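Side-chain contacts in iminosuccinate reductase (Paracoccus denitrificans, PDB 6RQA), which reduces iminosuccinate to L-aspartate with NADH, regenerating the amino donor of the beta-hydroxyaspartate cycle used for glyoxylate assimilation: residues Glu184-Ser187 with Arg188-Asp191; Glu201-Leu205 with Asp206-Ala210; Glu229-Lys232 with Gly233-Ile237. All blocks are in the same frame, centred on the assembly; numbering follows the deposited sequence.

The three contacts follow one another along the NAD-binding Rossmann domain and move away from the cofactor. Contact 1 is the nearest: Met185 lies against the adenosine ribose of NAD. Contact 2 begins on the edge strand that follows helix 186-195, its centre 15 Å from that of contact 1, and the two meet where Leu186 CD1 packs on Ala202 CB at 3.6 Å. Its Leu205 side chain remains about 9 Å from NAD. Contact 3 centres 11 Å from contact 2 and is joined to it by a probable hydrogen bond of 3.0 Å between Lys232 N and Gly209 O. From contact 1 it stays apart, their nearest atoms about 14 Å from each other.

Contact 1. Residues Glu184-Ser187 with Arg188-Asp191; sequences EMLS and RLAD. With TB (terbium(III) ion), chain E; NAD (nicotinamide-adenine-dinucleotide), chain C.
The first turn of helix 186-195, the crossover helix of a Rossmann beta-alpha-beta unit between strands 175-179 and 200-202, brings Leu186 and Leu189 together. Their side chains cross obliquely, Leu186 CD2 lying 3.9 Å from Leu189 CD1. This is the face turned to the sheet, where branched apolar chains fit: Leu186 touches Asn180 and Ala202, and Leu189 reaches Ala156 and Phe200. A 3-10 turn opens into the alpha-helix here. Arg188 N bonds three residues back to Met185 O at 3.0 Å, coming from above the carbonyl plane, whereas Ala190 N meets Leu186 O in that plane at 3.2 Å. Asp191 N continues the four-residue spacing on Ser187 O.

Two long side chains carry the helix start to the cofactor site. Arg188 keeps CG anti to its own N (chi1 -177°) and is extended to NE, which takes its guanidinium to the start of helix 158-170, where NH1 donates to His158 O. Met185 suits a pocket wall because its chain is flexible and unbranched. It runs straight through chi2 and then folds at chi3 (-79°), laying methyl CE against NAD O3B at 3.2 Å. Glu184 points elsewhere, to the surface, and although poorly ordered it offers a hard carboxylate, with OE2 2.3 Å and, more loosely, OE1 2.8 Å from a terbium ion.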
loop_
_atom_site.group_PDB
_atom_site.type_symbol
_atom_site.label_atom_id
_atom_site.label_comp_id
_atom_site.label_asym_id
_atom_site.label_seq_id
_atom_site.Cartn_x
_atom_site.Cartn_y
_atom_site.Cartn_z
ATOM N N GLU A 184 33.727 -3.359 17.100
ATOM C CA GLU A 184 33.250 -3.825 18.398
ATOM C C GLU A 184 32.031 -4.730 18.260
ATOM O O GLU A 184 31.810 -5.603 19.108
ATOM C CB GLU A 184 32.935 -2.636 19.307
ATOM C CG GLU A 184 32.601 -3.030 20.739
ATOM C CD GLU A 184 32.326 -1.835 21.626
ATOM O OE1 GLU A 184 33.242 -1.414 22.365
ATOM O OE2 GLU A 184 31.194 -1.314 21.576
ATOM N N MET A 185 31.240 -4.552 17.201
ATOM C CA MET A 185 30.060 -5.384 16.994
ATOM C C MET A 185 30.400 -6.816 16.601
ATOM O O MET A 185 29.489 -7.646 16.523
ATOM C CB MET A 185 29.157 -4.765 15.925
ATOM C CG MET A 185 28.196 -3.714 16.451
ATOM S SD MET A 185 27.146 -3.021 15.159
ATOM C CE MET A 185 28.270 -1.852 14.401
ATOM N N LEU A 186 31.679 -7.127 16.366
ATOM C CA LEU A 186 32.063 -8.472 15.948
ATOM C C LEU A 186 31.737 -9.529 16.997
ATOM O O LEU A 186 31.740 -10.723 16.675
ATOM C CB LEU A 186 33.555 -8.512 15.616
ATOM C CG LEU A 186 33.973 -7.809 14.322
ATOM C CD1 LEU A 186 35.487 -7.738 14.213
ATOM C CD2 LEU A 186 33.385 -8.520 13.111
ATOM N N SER A 187 31.460 -9.125 18.239
ATOM C CA SER A 187 31.075 -10.090 19.263
ATOM C C SER A 187 29.759 -10.777 18.919
ATOM O O SER A 187 29.523 -11.914 19.342
ATOM C CB SER A 187 30.975 -9.401 20.623
ATOM O OG SER A 187 30.094 -8.292 20.569
ATOM N N ARG A 188 28.893 -10.106 18.155
ATOM C CA ARG A 188 27.635 -10.719 17.746
ATOM C C ARG A 188 27.871 -11.873 16.778
ATOM O O ARG A 188 27.150 -12.877 16.812
ATOM C CB ARG A 188 26.721 -9.665 17.123
ATOM C CG ARG A 188 25.345 -10.176 16.729
ATOM C CD ARG A 188 24.404 -9.019 16.439
ATOM N NE ARG A 188 23.117 -9.471 15.919
ATOM C CZ ARG A 188 22.066 -9.764 16.676
ATOM N NH1 ARG A 188 20.934 -10.169 16.115
ATOM N NH2 ARG A 188 22.144 -9.651 17.996
ATOM N N LEU A 189 28.878 -11.752 15.910
ATOM C CA LEU A 189 29.208 -12.847 15.004
ATOM C C LEU A 189 29.847 -14.010 15.752
ATOM O O LEU A 189 29.538 -15.176 15.479
ATOM C CB LEU A 189 30.135 -12.354 13.894
ATOM C CG LEU A 189 29.599 -11.253 12.977
ATOM C CD1 LEU A 189 30.613 -10.921 11.890
ATOM C CD2 LEU A 189 28.266 -11.662 12.368
ATOM N N ALA A 190 30.741 -13.715 16.699
ATOM C CA ALA A 190 31.402 -14.781 17.445
ATOM C C ALA A 190 30.416 -15.537 18.326
ATOM O O ALA A 190 30.484 -16.767 18.426
ATOM C CB ALA A 190 32.542 -14.205 18.285
ATOM N N ASP A 191 29.489 -14.820 18.966
ATOM C CA ASP A 191 28.514 -15.469 19.837
ATOM C C ASP A 191 27.650 -16.455 19.060
ATOM O O ASP A 191 27.473 -17.606 19.478
ATOM C CB ASP A 191 27.644 -14.419 20.530
ATOM C CG ASP A 191 28.381 -13.690 21.638
ATOM O OD1 ASP A 191 29.557 -14.026 21.895
ATOM O OD2 ASP A 191 27.784 -12.783 22.253
HETATM TB TB TB E . 31.244 0.231 23.330
HETATM P PA NAD C . 22.043 -2.559 11.535
HETATM O O1A NAD C . 22.150 -1.060 11.496
HETATM O O2A NAD C . 21.729 -3.494 12.658
HETATM O O5B NAD C . 23.719 -2.920 11.264
HETATM C C5B NAD C . 24.166 -2.053 10.297
HETATM C C4B NAD C . 25.598 -2.390 9.973
HETATM O O4B NAD C . 25.994 -1.610 8.861
HETATM C C3B NAD C . 26.407 -1.918 11.178
HETATM O O3B NAD C . 26.476 -3.025 12.017
HETATM C C2B NAD C . 27.756 -1.575 10.534
HETATM O O2B NAD C . 28.585 -2.684 10.432
HETATM C C1B NAD C . 27.333 -1.165 9.067
HETATM N N9A NAD C . 27.304 0.293 8.906
HETATM C C8A NAD C . 26.545 1.267 9.581
HETATM N N7A NAD C . 26.793 2.505 9.153
HETATM C C5A NAD C . 27.761 2.340 8.145
HETATM C C6A NAD C . 28.439 3.261 7.303
HETATM N N6A NAD C . 28.170 4.593 7.409
HETATM N N1A NAD C . 29.358 2.816 6.385
HETATM C C2A NAD C . 29.572 1.464 6.342
HETATM N N3A NAD C . 29.008 0.474 7.069
HETATM C C4A NAD C . 28.094 0.962 7.977
HETATM O O3 NAD C . 21.248 -2.755 10.148
HETATM P PN NAD C . 20.523 -4.156 9.979
HETATM O O1N NAD C . 21.246 -5.438 10.313
HETATM O O2N NAD C . 19.116 -3.752 10.239
HETATM O O5D NAD C . 20.345 -4.397 8.222
HETATM C C5D NAD C . 21.450 -3.851 7.642
HETATM C C4D NAD C . 21.170 -3.668 6.172
HETATM O O4D NAD C . 20.327 -4.755 5.732
HETATM C C3D NAD C . 20.336 -2.360 6.025
HETATM O O3D NAD C . 20.957 -1.628 5.030
HETATM C C2D NAD C . 18.957 -2.876 5.577
HETATM O O2D NAD C . 18.353 -2.103 4.596
HETATM C C1D NAD C . 19.396 -4.181 4.871
HETATM N N1N NAD C . 18.215 -5.129 4.786
HETATM C C2N NAD C . 18.080 -5.811 3.612
HETATM C C3N NAD C . 17.020 -6.701 3.455
HETATM C C7N NAD C . 16.949 -7.405 2.141
HETATM O O7N NAD C . 16.057 -8.205 1.881
HETATM N N7N NAD C . 17.938 -7.111 1.234
HETATM C C4N NAD C . 16.111 -6.882 4.498
HETATM C C5N NAD C . 16.271 -6.174 5.683
HETATM C C6N NAD C . 17.342 -5.283 5.828
#

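Contact 2. Residues Glu201-Leu205 with Asp206-Ala210; sequences EAVEL and DRLGA
A salt bridge between Glu201 and Arg207 spans the turn that leads from strand 200-202, at one edge of the parallel sheet, into the short helix 205-211. Arg207 grips end-on: NH1 donates to Glu201 OE1 at 3.1 Å and NH2 to OE2 at 3.2 Å. The two flat groups are far from coplanar, their planes 74° apart, and both nitrogens approach from above the carboxylate plane. Arginine suits the place because its nitrogens can serve several acids at once, NH2 also pairing with Glu211, while Glu201 OE2 has a further partner in Lys175.

Beneath this polar link Val203 uses its two branches separately. CG1 lies over the centre of one guanidinium face, 3.8 Å above its plane; CG2 rests on Leu208 CB at 4.0 Å. A bend at chi3 (56°) turns the arginine chain back across the valine toward the strand. Leu205 and Leu208 face inward, both packing on Trp179 and Ile154.

Glu204 occupies the N-cap position. Its carbonyl O accepts Leu208 N in the carbonyl plane at 3.2 Å, and more weakly Arg207 N, while Gly209 N bonds to Leu205 O. The acid of Asp206, with OD1 3.2 Å from Glu204 CB, sits in the first turn, where its negative charge probably suits the positive end of the helix dipole. Helix 205-211 thus belongs to the crossover between the two halves of the Rossmann fold, from edge strand 200-202 to strand 214-217.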
loop_
_atom_site.group_PDB
_atom_site.type_symbol
_atom_site.label_atom_id
_atom_site.label_comp_id
_atom_site.label_asym_id
_atom_site.label_seq_id
_atom_site.Cartn_x
_atom_site.Cartn_y
_atom_site.Cartn_z
ATOM N N GLU A 201 36.886 -16.141 13.527
ATOM C CA GLU A 201 38.099 -15.330 13.527
ATOM C C GLU A 201 37.797 -13.997 12.863
ATOM O O GLU A 201 37.444 -13.960 11.680
ATOM C CB GLU A 201 39.248 -16.035 12.799
ATOM C CG GLU A 201 40.433 -15.120 12.517
ATOM C CD GLU A 201 41.546 -15.809 11.752
ATOM O OE1 GLU A 201 42.719 -15.413 11.923
ATOM O OE2 GLU A 201 41.250 -16.745 10.982
ATOM N N ALA A 202 38.015 -12.889 13.557
ATOM C CA ALA A 202 37.820 -11.567 12.931
ATOM C C ALA A 202 38.959 -11.331 11.951
ATOM O O ALA A 202 40.057 -11.654 12.288
ATOM C CB ALA A 202 37.803 -10.505 13.980
ATOM N N VAL A 203 38.685 -10.790 10.777
ATOM C CA VAL A 203 39.751 -10.560 9.772
ATOM C C VAL A 203 39.519 -9.239 9.062
ATOM O O VAL A 203 38.598 -8.559 9.385
ATOM C CB VAL A 203 39.809 -11.663 8.714
ATOM C CG1 VAL A 203 40.241 -12.989 9.283
ATOM C CG2 VAL A 203 38.506 -11.778 7.967
ATOM N N GLU A 204 40.478 -8.847 8.245
ATOM C CA GLU A 204 40.306 -7.657 7.390
ATOM C C GLU A 204 39.818 -8.158 6.031
ATOM O O GLU A 204 39.954 -9.331 5.734
ATOM C CB GLU A 204 41.546 -6.764 7.352
ATOM C CG GLU A 204 42.024 -6.277 8.705
ATOM C CD GLU A 204 41.170 -5.367 9.575
ATOM O OE1 GLU A 204 41.427 -5.318 10.790
ATOM O OE2 GLU A 204 40.272 -4.700 9.061
ATOM N N LEU A 205 39.293 -7.262 5.229
ATOM C CA LEU A 205 38.638 -7.597 3.968
ATOM C C LEU A 205 39.578 -8.233 2.952
ATOM O O LEU A 205 39.104 -8.922 2.042
ATOM C CB LEU A 205 37.993 -6.349 3.362
ATOM C CG LEU A 205 36.714 -5.876 4.055
ATOM C CD1 LEU A 205 36.105 -4.692 3.321
ATOM C CD2 LEU A 205 35.716 -7.016 4.158
ATOM N N ASP A 206 40.891 -8.024 3.075
ATOM C CA ASP A 206 41.814 -8.648 2.133
ATOM C C ASP A 206 41.855 -10.161 2.319
ATOM O O ASP A 206 41.872 -10.911 1.337
ATOM C CB ASP A 206 43.212 -8.044 2.278
ATOM C CG ASP A 206 43.729 -8.097 3.700
ATOM O OD1 ASP A 206 42.950 -7.799 4.627
ATOM O OD2 ASP A 206 44.914 -8.441 3.892
ATOM N N ARG A 207 41.867 -10.628 3.570
ATOM C CA ARG A 207 41.842 -12.065 3.825
ATOM C C ARG A 207 40.458 -12.662 3.611
ATOM O O ARG A 207 40.348 -13.818 3.193
ATOM C CB ARG A 207 42.311 -12.365 5.249
ATOM C CG ARG A 207 43.816 -12.359 5.451
ATOM C CD ARG A 207 44.165 -12.844 6.853
ATOM N NE ARG A 207 43.601 -14.165 7.123
ATOM C CZ ARG A 207 43.508 -14.709 8.333
ATOM N NH1 ARG A 207 43.937 -14.043 9.397
ATOM N NH2 ARG A 207 42.980 -15.917 8.481
ATOM N N LEU A 208 39.399 -11.899 3.897
ATOM C CA LEU A 208 38.047 -12.428 3.750
ATOM C C LEU A 208 37.743 -12.750 2.292
ATOM O O LEU A 208 37.224 -13.826 1.976
ATOM C CB LEU A 208 37.033 -11.432 4.318
ATOM C CG LEU A 208 35.589 -11.903 4.526
ATOM C CD1 LEU A 208 34.970 -11.198 5.722
ATOM C CD2 LEU A 208 34.743 -11.662 3.283
ATOM N N GLY A 209 38.069 -11.829 1.384
ATOM C CA GLY A 209 37.833 -12.066 -0.029
ATOM C C GLY A 209 38.625 -13.223 -0.602
ATOM O O GLY A 209 38.203 -13.819 -1.598
ATOM N N ALA A 210 39.761 -13.563 0.009
ATOM C CA ALA A 210 40.628 -14.614 -0.502
ATOM C C ALA A 210 40.441 -15.952 0.200
ATOM O O ALA A 210 40.924 -16.970 -0.307
ATOM C CB ALA A 210 42.098 -14.191 -0.391
#

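Contact 3. Residues Glu229-Lys232 with Gly233-Ile237; sequences EHVK and GPTHI
From Val231 the backbone runs extended through Lys232, turns at Gly233, whose positive phi (75°) comes easily to a residue without a side chain, and passes through Pro234 into strand 235-239. This turn folds Val231 back over the beginning of the strand. Its two methyls divide the work: CG1, anti to the backbone N (chi1 -179°), lies 3.7 Å from both Thr235 CB and Thr235 OG1, and CG2 reaches Ile237 CD1 at 4.0 Å. In both pairs the chains meet at a slant.

Thr235 and Ile237 sit two apart in the strand and so present their side chains to the same face, while His236 between them faces the other way and bonds to Thr308 and Ser139. Strand 235-239 is an inner strand of the parallel Rossmann sheet, flanked by 214-217 and 307-311, and beta-branched residues suit its extended backbone. The apolar group formed by Val231 and Ile237 is enlarged by Leu226, Leu254 and Val307.

The polar atoms lie nearer the turn. Thr235 OG1 may make a weak bond of 3.3 Å to Gly233 O, though another acceptor competes for its proton. Val231 O accepts from Arg257. Outside, where a flexible charged chain is at home, Lys232 bends at chi2 and chi3 toward Glu229, making a long salt bridge from NZ to OE2 of 4.0 Å.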
loop_
_atom_site.group_PDB
_atom_site.type_symbol
_atom_site.label_atom_id
_atom_site.label_comp_id
_atom_site.label_asym_id
_atom_site.label_seq_id
_atom_site.Cartn_x
_atom_site.Cartn_y
_atom_site.Cartn_z
ATOM N N GLU A 229 39.837 -6.718 -6.352
ATOM C CA GLU A 229 40.999 -7.575 -6.153
ATOM C C GLU A 229 40.996 -8.285 -4.805
ATOM O O GLU A 229 41.878 -9.116 -4.564
ATOM C CB GLU A 229 42.286 -6.761 -6.310
ATOM C CG GLU A 229 42.565 -6.312 -7.738
ATOM C CD GLU A 229 42.527 -7.460 -8.732
ATOM O OE1 GLU A 229 41.454 -7.703 -9.326
ATOM O OE2 GLU A 229 43.569 -8.125 -8.915
ATOM N N HIS A 230 40.037 -7.984 -3.928
ATOM C CA HIS A 230 39.921 -8.727 -2.677
ATOM C C HIS A 230 39.475 -10.162 -2.935
ATOM O O HIS A 230 40.041 -11.109 -2.378
ATOM C CB HIS A 230 38.942 -8.027 -1.733
ATOM C CG HIS A 230 39.506 -6.814 -1.060
ATOM N ND1 HIS A 230 38.716 -5.886 -0.418
ATOM C CD2 HIS A 230 40.781 -6.382 -0.923
ATOM C CE1 HIS A 230 39.479 -4.931 0.082
ATOM N NE2 HIS A 230 40.737 -5.208 -0.210
ATOM N N VAL A 231 38.461 -10.338 -3.780
ATOM C CA VAL A 231 37.890 -11.658 -4.021
ATOM C C VAL A 231 38.844 -12.467 -4.890
ATOM O O VAL A 231 39.199 -12.055 -6.000
ATOM C CB VAL A 231 36.508 -11.544 -4.674
ATOM C CG1 VAL A 231 35.915 -12.925 -4.904
ATOM C CG2 VAL A 231 35.587 -10.699 -3.810
ATOM N N LYS A 232 39.257 -13.629 -4.388
ATOM C CA LYS A 232 40.130 -14.538 -5.114
ATOM C C LYS A 232 39.536 -15.939 -5.075
ATOM O O LYS A 232 38.969 -16.354 -4.059
ATOM C CB LYS A 232 41.547 -14.551 -4.520
ATOM C CG LYS A 232 42.200 -13.177 -4.378
ATOM C CD LYS A 232 43.125 -12.848 -5.546
ATOM C CE LYS A 232 42.362 -12.317 -6.751
ATOM N NZ LYS A 232 43.271 -11.975 -7.879
ATOM N N GLY A 233 39.662 -16.660 -6.185
ATOM C CA GLY A 233 39.181 -18.017 -6.273
ATOM C C GLY A 233 37.671 -18.102 -6.389
ATOM O O GLY A 233 36.974 -17.087 -6.474
ATOM N N PRO A 234 37.141 -19.324 -6.409
ATOM C CA PRO A 234 35.683 -19.498 -6.465
ATOM C C PRO A 234 35.013 -18.920 -5.226
ATOM O O PRO A 234 35.371 -19.251 -4.093
ATOM C CB PRO A 234 35.510 -21.020 -6.548
ATOM C CG PRO A 234 36.814 -21.525 -7.075
ATOM C CD PRO A 234 37.857 -20.607 -6.514
ATOM N N THR A 235 34.029 -18.052 -5.451
ATOM C CA THR A 235 33.371 -17.340 -4.366
ATOM C C THR A 235 31.937 -17.017 -4.763
ATOM O O THR A 235 31.679 -16.606 -5.896
ATOM C CB THR A 235 34.120 -16.046 -4.016
ATOM O OG1 THR A 235 35.459 -16.356 -3.611
ATOM C CG2 THR A 235 33.417 -15.300 -2.892
ATOM N N HIS A 236 31.013 -17.214 -3.828
ATOM C CA HIS A 236 29.639 -16.750 -3.964
ATOM C C HIS A 236 29.400 -15.618 -2.976
ATOM O O HIS A 236 29.657 -15.770 -1.778
ATOM C CB HIS A 236 28.637 -17.879 -3.722
ATOM C CG HIS A 236 27.222 -17.404 -3.590
ATOM N ND1 HIS A 236 26.576 -16.704 -4.587
ATOM C CD2 HIS A 236 26.334 -17.518 -2.574
ATOM C CE1 HIS A 236 25.349 -16.412 -4.192
ATOM N NE2 HIS A 236 25.177 -16.894 -2.975
ATOM N N ILE A 237 28.908 -14.490 -3.479
ATOM C CA ILE A 237 28.694 -13.292 -2.675
ATOM C C ILE A 237 27.194 -13.044 -2.598
ATOM O O ILE A 237 26.550 -12.741 -3.609
ATOM C CB ILE A 237 29.425 -12.076 -3.258
ATOM C CG1 ILE A 237 30.902 -12.401 -3.489
ATOM C CG2 ILE A 237 29.278 -10.877 -2.333
ATOM C CD1 ILE A 237 31.680 -11.278 -4.142
#